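Local structure of beta-lactamase (Klebsiella pneumoniae, 6KBY) at residues L52-P57 and Y205-N210; T18-I23 and Y48-A53. The protein probably hydrolyses beta-lactams to substituted beta-amino acids as a class C serine beta-lactamase and binds adenosine monophosphate in its active-site pocket. One frame throughout, in Å; residues are numbered along the deposited sequence.

Contact 1. Residues L52-P57 and Y205-N210; sequences LAAKQP and YAWGYN
Lys55 lies along the ring of Tyr209, the two side chains running past each other in opposite directions. Its CB sits beside the phenol oxygen, and CG, anti to the carbonyl carbon (chi1 -63°), comes within 3.8 Å of Tyr209 CZ. From there the chain is extended: CD reaches Tyr209 CE2 at 3.9 Å, and CE passes over the ring face, 4.0 Å from the centroid, in a CH-pi contact. NZ ends 4.8 Å from the Tyr209 centroid and 29° off the ring normal, an off-centre cation-pi interaction. The lysine therefore follows the ring from hydroxyl end towards its base, while its own backbone N donates to Tyr209 OH at 2.9 Å, a fairly straight bond (160°) that anchors the hydroxyl. Nearer the start of the segment, Trp207 N donates to Ala53 O, also at 2.9 Å, with the donor tilted out of the carbonyl plane. Methyl groups fill in around these bonds: Ala53 CB meets Ala206 CB, and Ala54 CB lies at the edge of the indole, near CD1. Ala53 and Ala54 form a classic beta bulge against strand 58-60, the antiparallel partner of strand 54-55 in a two-stranded hairpin. That hairpin rests against strand 208-209 and the loop leading into it, strand 215-216 being the antiparallel partner of 208-209, and Tyr209 also packs on Pro33, just before strand 34-41 of the large sheet.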
ATOM      1  N   LEU A  52     -21.111   9.119   2.910  1.00  9.62           N
ATOM      2  CA  LEU A  52     -20.986   9.366   4.341  1.00  9.15           C
ATOM      3  C   LEU A  52     -19.722   8.746   4.916  1.00  8.87           C
ATOM      4  O   LEU A  52     -19.463   7.553   4.723  1.00  9.38           O
ATOM      5  CB  LEU A  52     -22.185   8.781   5.083  1.00  9.92           C
ATOM      6  CG  LEU A  52     -23.548   9.284   4.628  1.00 11.82           C
ATOM      7  CD1 LEU A  52     -24.659   8.623   5.439  1.00 14.45           C
ATOM      8  CD2 LEU A  52     -23.599  10.792   4.740  1.00 15.30           C
ATOM      9  N   ALA A  53     -18.983   9.560   5.675  1.00  9.35           N
ATOM     10  CA  ALA A  53     -17.893   9.061   6.503  1.00  9.57           C
ATOM     11  C   ALA A  53     -18.416   8.333   7.735  1.00  9.19           C
ATOM     12  O   ALA A  53     -17.754   7.426   8.247  1.00  9.97           O
ATOM     13  CB  ALA A  53     -17.018  10.234   6.935  1.00 10.08           C
ATOM     14  N   ALA A  54     -19.595   8.719   8.225  1.00 10.04           N
ATOM     15  CA  ALA A  54     -20.217   8.078   9.374  1.00 10.58           C
ATOM     16  C   ALA A  54     -21.725   8.167   9.208  1.00 11.87           C
ATOM     17  O   ALA A  54     -22.237   9.158   8.684  1.00 11.91           O
ATOM     18  CB  ALA A  54     -19.806   8.765  10.680  1.00 13.66           C
ATOM     19  N   LYS A  55     -22.429   7.128   9.655  1.00 13.32           N
ATOM     20  CA  LYS A  55     -23.882   7.092   9.524  1.00 15.31           C
ATOM     21  C   LYS A  55     -24.601   7.771  10.682  1.00 17.52           C
ATOM     22  O   LYS A  55     -25.607   8.458  10.467  1.00 19.60           O
ATOM     23  CB  LYS A  55     -24.362   5.645   9.437  1.00 16.46           C
ATOM     24  CG  LYS A  55     -23.866   4.894   8.225  1.00 16.28           C
ATOM     25  CD  LYS A  55     -24.467   3.505   8.184  1.00 16.21           C
ATOM     26  CE  LYS A  55     -23.870   2.686   7.061  1.00 15.55           C
ATOM     27  NZ  LYS A  55     -24.495   1.338   6.962  1.00 16.85           N
ATOM     28  N   GLN A  56     -24.115   7.587  11.903  1.00 18.05           N
ATOM     29  CA  GLN A  56     -24.848   8.032  13.080  1.00 21.26           C
ATOM     30  C   GLN A  56     -23.902   8.461  14.198  1.00 21.93           C
ATOM     31  O   GLN A  56     -23.244   7.620  14.808  1.00 23.95           O
ATOM     32  CB  GLN A  56     -25.773   6.917  13.571  1.00 22.09           C
ATOM     33  CG  GLN A  56     -26.766   7.354  14.632  1.00 27.52           C
ATOM     34  CD  GLN A  56     -27.415   8.685  14.309  1.00 29.65           C
ATOM     35  OE1 GLN A  56     -27.922   8.892  13.205  1.00 33.09           O
ATOM     36  NE2 GLN A  56     -27.397   9.600  15.272  1.00 29.20           N
ATOM     37  N   PRO A  57     -23.813   9.776  14.459  1.00 22.14           N
ATOM     38  CA  PRO A  57     -24.437  10.872  13.707  1.00 21.27           C
ATOM     39  C   PRO A  57     -23.862  11.004  12.298  1.00 20.66           C
ATOM     40  O   PRO A  57     -22.688  10.707  12.074  1.00 19.62           O
ATOM     41  CB  PRO A  57     -24.071  12.112  14.530  1.00 24.75           C
ATOM     42  CG  PRO A  57     -23.792  11.593  15.895  1.00 25.80           C
ATOM     43  CD  PRO A  57     -23.144  10.265  15.675  1.00 25.20           C
ATOM     44  N   TYR A 205     -12.092  11.373  10.943  1.00 10.17           N
ATOM     45  CA  TYR A 205     -11.745   9.967  10.794  1.00 10.13           C
ATOM     46  C   TYR A 205     -13.030   9.183  10.547  1.00  9.83           C
ATOM     47  O   TYR A 205     -13.842   8.989  11.461  1.00 11.01           O
ATOM     48  CB  TYR A 205     -11.012   9.518  12.054  1.00 10.89           C
ATOM     49  CG  TYR A 205     -10.457   8.105  12.098  1.00  9.83           C
ATOM     50  CD1 TYR A 205     -10.496   7.249  10.995  1.00 10.39           C
ATOM     51  CD2 TYR A 205      -9.901   7.625  13.277  1.00 12.06           C
ATOM     52  CE1 TYR A 205      -9.994   5.953  11.085  1.00 10.19           C
ATOM     53  CE2 TYR A 205      -9.400   6.352  13.370  1.00 11.95           C
ATOM     54  CZ  TYR A 205      -9.445   5.517  12.280  1.00 10.09           C
ATOM     55  OH  TYR A 205      -8.934   4.248  12.413  1.00 10.61           O
ATOM     56  N   ALA A 206     -13.227   8.762   9.300  1.00  9.26           N
ATOM     57  CA  ALA A 206     -14.409   7.994   8.943  1.00  9.22           C
ATOM     58  C   ALA A 206     -14.492   6.731   9.783  1.00  9.23           C
ATOM     59  O   ALA A 206     -13.477   6.179  10.213  1.00  9.16           O
ATOM     60  CB  ALA A 206     -14.335   7.591   7.471  1.00  9.32           C
ATOM     61  N   TRP A 207     -15.719   6.271  10.013  1.00  9.65           N
ATOM     62  CA  TRP A 207     -15.932   4.949  10.572  1.00  9.20           C
ATOM     63  C   TRP A 207     -15.984   3.937   9.437  1.00  9.62           C
ATOM     64  O   TRP A 207     -16.477   4.238   8.346  1.00  9.81           O
ATOM     65  CB  TRP A 207     -17.220   4.916  11.400  1.00 10.77           C
ATOM     66  CG  TRP A 207     -17.020   5.591  12.716  1.00 12.36           C
ATOM     67  CD1 TRP A 207     -17.283   6.893  13.023  1.00 14.81           C
ATOM     68  CD2 TRP A 207     -16.447   5.006  13.888  1.00 12.50           C
ATOM     69  NE1 TRP A 207     -16.929   7.149  14.331  1.00 15.18           N
ATOM     70  CE2 TRP A 207     -16.414   6.005  14.881  1.00 14.84           C
ATOM     71  CE3 TRP A 207     -15.962   3.733  14.194  1.00 13.78           C
ATOM     72  CZ2 TRP A 207     -15.919   5.765  16.165  1.00 15.54           C
ATOM     73  CZ3 TRP A 207     -15.478   3.496  15.473  1.00 15.58           C
ATOM     74  CH2 TRP A 207     -15.455   4.508  16.437  1.00 16.38           C
ATOM     75  N   GLY A 208     -15.425   2.759   9.684  1.00  9.53           N
ATOM     76  CA  GLY A 208     -15.583   1.661   8.762  1.00 10.00           C
ATOM     77  C   GLY A 208     -16.797   0.844   9.116  1.00  9.13           C
ATOM     78  O   GLY A 208     -17.241   0.837  10.258  1.00 10.83           O
ATOM     79  N   TYR A 209     -17.355   0.148   8.133  1.00 10.03           N
ATOM     80  CA  TYR A 209     -18.557  -0.649   8.350  1.00  9.89           C
ATOM     81  C   TYR A 209     -18.266  -2.090   7.960  1.00 10.75           C
ATOM     82  O   TYR A 209     -17.970  -2.375   6.793  1.00 11.73           O
ATOM     83  CB  TYR A 209     -19.763  -0.032   7.630  1.00 10.73           C
ATOM     84  CG  TYR A 209     -20.095   1.280   8.303  1.00 10.74           C
ATOM     85  CD1 TYR A 209     -19.461   2.458   7.931  1.00 10.28           C
ATOM     86  CD2 TYR A 209     -20.967   1.320   9.387  1.00 11.68           C
ATOM     87  CE1 TYR A 209     -19.711   3.642   8.590  1.00 10.70           C
ATOM     88  CE2 TYR A 209     -21.229   2.500  10.049  1.00 12.81           C
ATOM     89  CZ  TYR A 209     -20.600   3.660   9.648  1.00 11.56           C
ATOM     90  OH  TYR A 209     -20.845   4.840  10.306  1.00 12.71           O
ATOM     91  N   ASN A 210     -18.308  -2.987   8.950  1.00 11.13           N
ATOM     92  CA  ASN A 210     -17.884  -4.368   8.754  1.00 11.68           C
ATOM     93  C   ASN A 210     -18.986  -5.168   8.058  1.00 12.09           C
ATOM     94  O   ASN A 210     -19.991  -4.620   7.593  1.00 11.73           O
ATOM     95  CB  ASN A 210     -17.383  -4.982  10.065  1.00 12.50           C
ATOM     96  CG  ASN A 210     -18.495  -5.213  11.082  1.00 13.74           C
ATOM     97  OD1 ASN A 210     -19.681  -5.074  10.779  1.00 14.27           O
ATOM     98  ND2 ASN A 210     -18.108  -5.584  12.301  1.00 15.74           N
TER

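Contact 2. Residues T18-I23 and Y48-A53; sequences TVDDLI and YNYGLA
Tyr50, on edge strand 44-50, reaches across to helix 11-30 and packs against Val19, Asp20 and Ile23, part of the alpha/beta domain of the serine beta-lactamase fold, in which helices cover the large antiparallel sheet. Over 18-23 and 48-50 the two axes run roughly parallel, 10.2 Å apart with a crossing angle of -26°, a spacing filled by side chains. The tightly packed part is the face of the Tyr50 ring. Ile23 CG2, placed anti to the backbone N, stands almost above the ring centre at 3.6 Å from the centroid, only 9° off the normal, in a CH-pi contact. Val19 CG1 touches both tyrosines obliquely, 3.3 Å from Tyr50 OH and 4.1 Å from Tyr48 CD2. Val19 and Ile23 also touch Val37 of strand 34-41, so these two helix residues pack on two neighbouring strands. The contact is looser towards Tyr48, which meets the segment through that one valine methyl and directs its hydroxyl to Glu12, about two turns before Val19 on the same helix. Asp20 marks the more open side: it is partly exposed, and its OD2 forms a salt bridge with Lys16, which would probably help keep the carboxylate charged. Its other oxygen turns back to the packed ring. There Tyr50 OH donates to Asp20 OD1 at 2.6 Å; Asp20 OD1 accepts through its anti lone pair, with carboxylate and ring planes 85° apart.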
ATOM      1  N   THR A  18     -17.297   9.902 -15.934  1.00  8.72           N
ATOM      2  CA  THR A  18     -16.811   8.526 -15.929  1.00  9.22           C
ATOM      3  C   THR A  18     -16.756   7.971 -14.516  1.00  8.13           C
ATOM      4  O   THR A  18     -17.190   6.841 -14.258  1.00  9.33           O
ATOM      5  CB  THR A  18     -15.426   8.462 -16.570  1.00  9.81           C
ATOM      6  OG1 THR A  18     -15.528   8.874 -17.934  1.00 10.39           O
ATOM      7  CG2 THR A  18     -14.867   7.044 -16.506  1.00 11.31           C
ATOM      8  N   VAL A  19     -16.213   8.753 -13.586  1.00  7.96           N
ATOM      9  CA  VAL A  19     -16.052   8.277 -12.214  1.00  8.74           C
ATOM     10  C   VAL A  19     -17.410   8.128 -11.532  1.00  8.16           C
ATOM     11  O   VAL A  19     -17.717   7.077 -10.959  1.00  8.80           O
ATOM     12  CB  VAL A  19     -15.092   9.191 -11.428  1.00  8.94           C
ATOM     13  CG1 VAL A  19     -14.966   8.723  -9.981  1.00  9.62           C
ATOM     14  CG2 VAL A  19     -13.721   9.232 -12.095  1.00  9.29           C
ATOM     15  N   ASP A  20     -18.251   9.169 -11.603  1.00  8.50           N
ATOM     16  CA  ASP A  20     -19.588   9.106 -11.009  1.00  9.90           C
ATOM     17  C   ASP A  20     -20.352   7.883 -11.498  1.00  8.52           C
ATOM     18  O   ASP A  20     -21.007   7.185 -10.716  1.00  9.32           O
ATOM     19  CB  ASP A  20     -20.401  10.345 -11.403  1.00 10.59           C
ATOM     20  CG  ASP A  20     -20.006  11.608 -10.663  1.00 11.79           C
ATOM     21  OD1 ASP A  20     -19.179  11.572  -9.733  1.00 13.18           O
ATOM     22  OD2 ASP A  20     -20.577  12.668 -11.021  1.00 14.42           O
ATOM     23  N   ASP A  21     -20.303   7.628 -12.810  1.00  9.14           N
ATOM     24  CA  ASP A  21     -21.093   6.558 -13.406  1.00  9.40           C
ATOM     25  C   ASP A  21     -20.658   5.179 -12.945  1.00  8.61           C
ATOM     26  O   ASP A  21     -21.457   4.240 -13.014  1.00  9.99           O
ATOM     27  CB  ASP A  21     -21.041   6.630 -14.931  1.00 10.89           C
ATOM     28  CG  ASP A  21     -21.862   7.780 -15.497  1.00 13.15           C
ATOM     29  OD1 ASP A  21     -22.540   8.484 -14.719  1.00 13.78           O
ATOM     30  OD2 ASP A  21     -21.817   7.980 -16.729  1.00 17.27           O
ATOM     31  N   LEU A  22     -19.405   5.028 -12.508  1.00  8.15           N
ATOM     32  CA  LEU A  22     -18.938   3.764 -11.951  1.00  7.82           C
ATOM     33  C   LEU A  22     -19.091   3.705 -10.436  1.00  8.08           C
ATOM     34  O   LEU A  22     -19.440   2.653  -9.890  1.00  9.43           O
ATOM     35  CB  LEU A  22     -17.472   3.531 -12.324  1.00  8.67           C
ATOM     36  CG  LEU A  22     -17.251   3.293 -13.815  1.00  9.58           C
ATOM     37  CD1 LEU A  22     -15.788   3.468 -14.188  1.00 10.80           C
ATOM     38  CD2 LEU A  22     -17.728   1.908 -14.206  1.00 14.92           C
ATOM     39  N   ILE A  23     -18.829   4.812  -9.742  1.00  7.32           N
ATOM     40  CA  ILE A  23     -18.802   4.791  -8.281  1.00  8.01           C
ATOM     41  C   ILE A  23     -20.204   4.743  -7.693  1.00  7.22           C
ATOM     42  O   ILE A  23     -20.434   4.052  -6.695  1.00  7.67           O
ATOM     43  CB  ILE A  23     -17.986   5.980  -7.747  1.00  7.88           C
ATOM     44  CG1 ILE A  23     -16.512   5.826  -8.140  1.00  8.14           C
ATOM     45  CG2 ILE A  23     -18.145   6.124  -6.232  1.00  8.82           C
ATOM     46  CD1 ILE A  23     -15.818   4.613  -7.521  1.00  8.71           C
ATOM     47  N   TYR A  48     -13.018  13.397  -5.974  1.00  8.47           N
ATOM     48  CA  TYR A  48     -14.465  13.209  -5.974  1.00  8.89           C
ATOM     49  C   TYR A  48     -14.867  12.507  -4.684  1.00  7.61           C
ATOM     50  O   TYR A  48     -14.347  11.430  -4.372  1.00  8.72           O
ATOM     51  CB  TYR A  48     -14.899  12.400  -7.198  1.00 10.28           C
ATOM     52  CG  TYR A  48     -14.449  13.052  -8.487  1.00 11.24           C
ATOM     53  CD1 TYR A  48     -15.025  14.239  -8.914  1.00 14.13           C
ATOM     54  CD2 TYR A  48     -13.432  12.507  -9.262  1.00 13.57           C
ATOM     55  CE1 TYR A  48     -14.614  14.861 -10.080  1.00 15.30           C
ATOM     56  CE2 TYR A  48     -13.014  13.126 -10.440  1.00 12.00           C
ATOM     57  CZ  TYR A  48     -13.613  14.299 -10.835  1.00 12.94           C
ATOM     58  OH  TYR A  48     -13.211  14.922 -11.998  1.00 14.28           O
ATOM     59  N   ASN A  49     -15.779  13.118  -3.934  1.00  8.30           N
ATOM     60  CA  ASN A  49     -16.231  12.594  -2.654  1.00  8.78           C
ATOM     61  C   ASN A  49     -17.688  12.173  -2.749  1.00  7.22           C
ATOM     62  O   ASN A  49     -18.500  12.850  -3.395  1.00  9.05           O
ATOM     63  CB  ASN A  49     -16.067  13.647  -1.566  1.00  9.30           C
ATOM     64  CG  ASN A  49     -14.628  14.063  -1.395  1.00  9.00           C
ATOM     65  OD1 ASN A  49     -13.721  13.226  -1.427  1.00  9.10           O
ATOM     66  ND2 ASN A  49     -14.400  15.362  -1.244  1.00 11.38           N
ATOM     67  N   TYR A  50     -18.016  11.064  -2.091  1.00  8.13           N
ATOM     68  CA  TYR A  50     -19.344  10.472  -2.196  1.00  8.26           C
ATOM     69  C   TYR A  50     -19.813  10.015  -0.827  1.00  8.17           C
ATOM     70  O   TYR A  50     -19.069   9.344  -0.108  1.00  8.44           O
ATOM     71  CB  TYR A  50     -19.312   9.238  -3.100  1.00  8.96           C
ATOM     72  CG  TYR A  50     -18.808   9.502  -4.496  1.00  8.52           C
ATOM     73  CD1 TYR A  50     -17.449   9.455  -4.785  1.00  8.57           C
ATOM     74  CD2 TYR A  50     -19.692   9.786  -5.528  1.00  9.62           C
ATOM     75  CE1 TYR A  50     -16.981   9.687  -6.065  1.00  8.94           C
ATOM     76  CE2 TYR A  50     -19.235  10.024  -6.811  1.00 10.15           C
ATOM     77  CZ  TYR A  50     -17.878   9.981  -7.071  1.00  9.35           C
ATOM     78  OH  TYR A  50     -17.400  10.212  -8.342  1.00 11.23           O
ATOM     79  N   GLY A  51     -21.060  10.335  -0.484  1.00  8.78           N
ATOM     80  CA  GLY A  51     -21.678   9.659   0.639  1.00  9.19           C
ATOM     81  C   GLY A  51     -21.141  10.086   1.994  1.00  8.98           C
ATOM     82  O   GLY A  51     -20.777  11.243   2.219  1.00  9.81           O
ATOM     83  N   LEU A  52     -21.111   9.119   2.910  1.00  9.62           N
ATOM     84  CA  LEU A  52     -20.986   9.366   4.341  1.00  9.15           C
ATOM     85  C   LEU A  52     -19.722   8.746   4.916  1.00  8.87           C
ATOM     86  O   LEU A  52     -19.463   7.553   4.723  1.00  9.38           O
ATOM     87  CB  LEU A  52     -22.185   8.781   5.083  1.00  9.92           C
ATOM     88  CG  LEU A  52     -23.548   9.284   4.628  1.00 11.82           C
ATOM     89  CD1 LEU A  52     -24.659   8.623   5.439  1.00 14.45           C
ATOM     90  CD2 LEU A  52     -23.599  10.792   4.740  1.00 15.30           C
ATOM     91  N   ALA A  53     -18.983   9.560   5.675  1.00  9.35           N
ATOM     92  CA  ALA A  53     -17.893   9.061   6.503  1.00  9.57           C
ATOM     93  C   ALA A  53     -18.416   8.333   7.735  1.00  9.19           C
ATOM     94  O   ALA A  53     -17.754   7.426   8.247  1.00  9.97           O
ATOM     95  CB  ALA A  53     -17.018  10.234   6.935  1.00 10.08           C
TER

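Overall arrangement
The second segment of contact 2 runs into the first of contact 1, the two sharing Leu52 and Ala53. In contact 2, helix 11-30 meets strand 44-50 at one edge of the ten-stranded antiparallel sheet; beyond that strand the chain turns corners at Gly51 and Ala53 and goes on into strand 54-55. One run of chain thus links the edge of the sheet to the hairpin. The centres lie about 16 Å apart, on the same side of the molecule. Contact 2 joins pieces near in sequence, whereas contact 1 brings in residues 205-210 across 147 intervening residues, 60 of them helical. Both lie away from the ligand pocket, the side chain of Tyr209 being about 14 Å from the bound adenosine monophosphate.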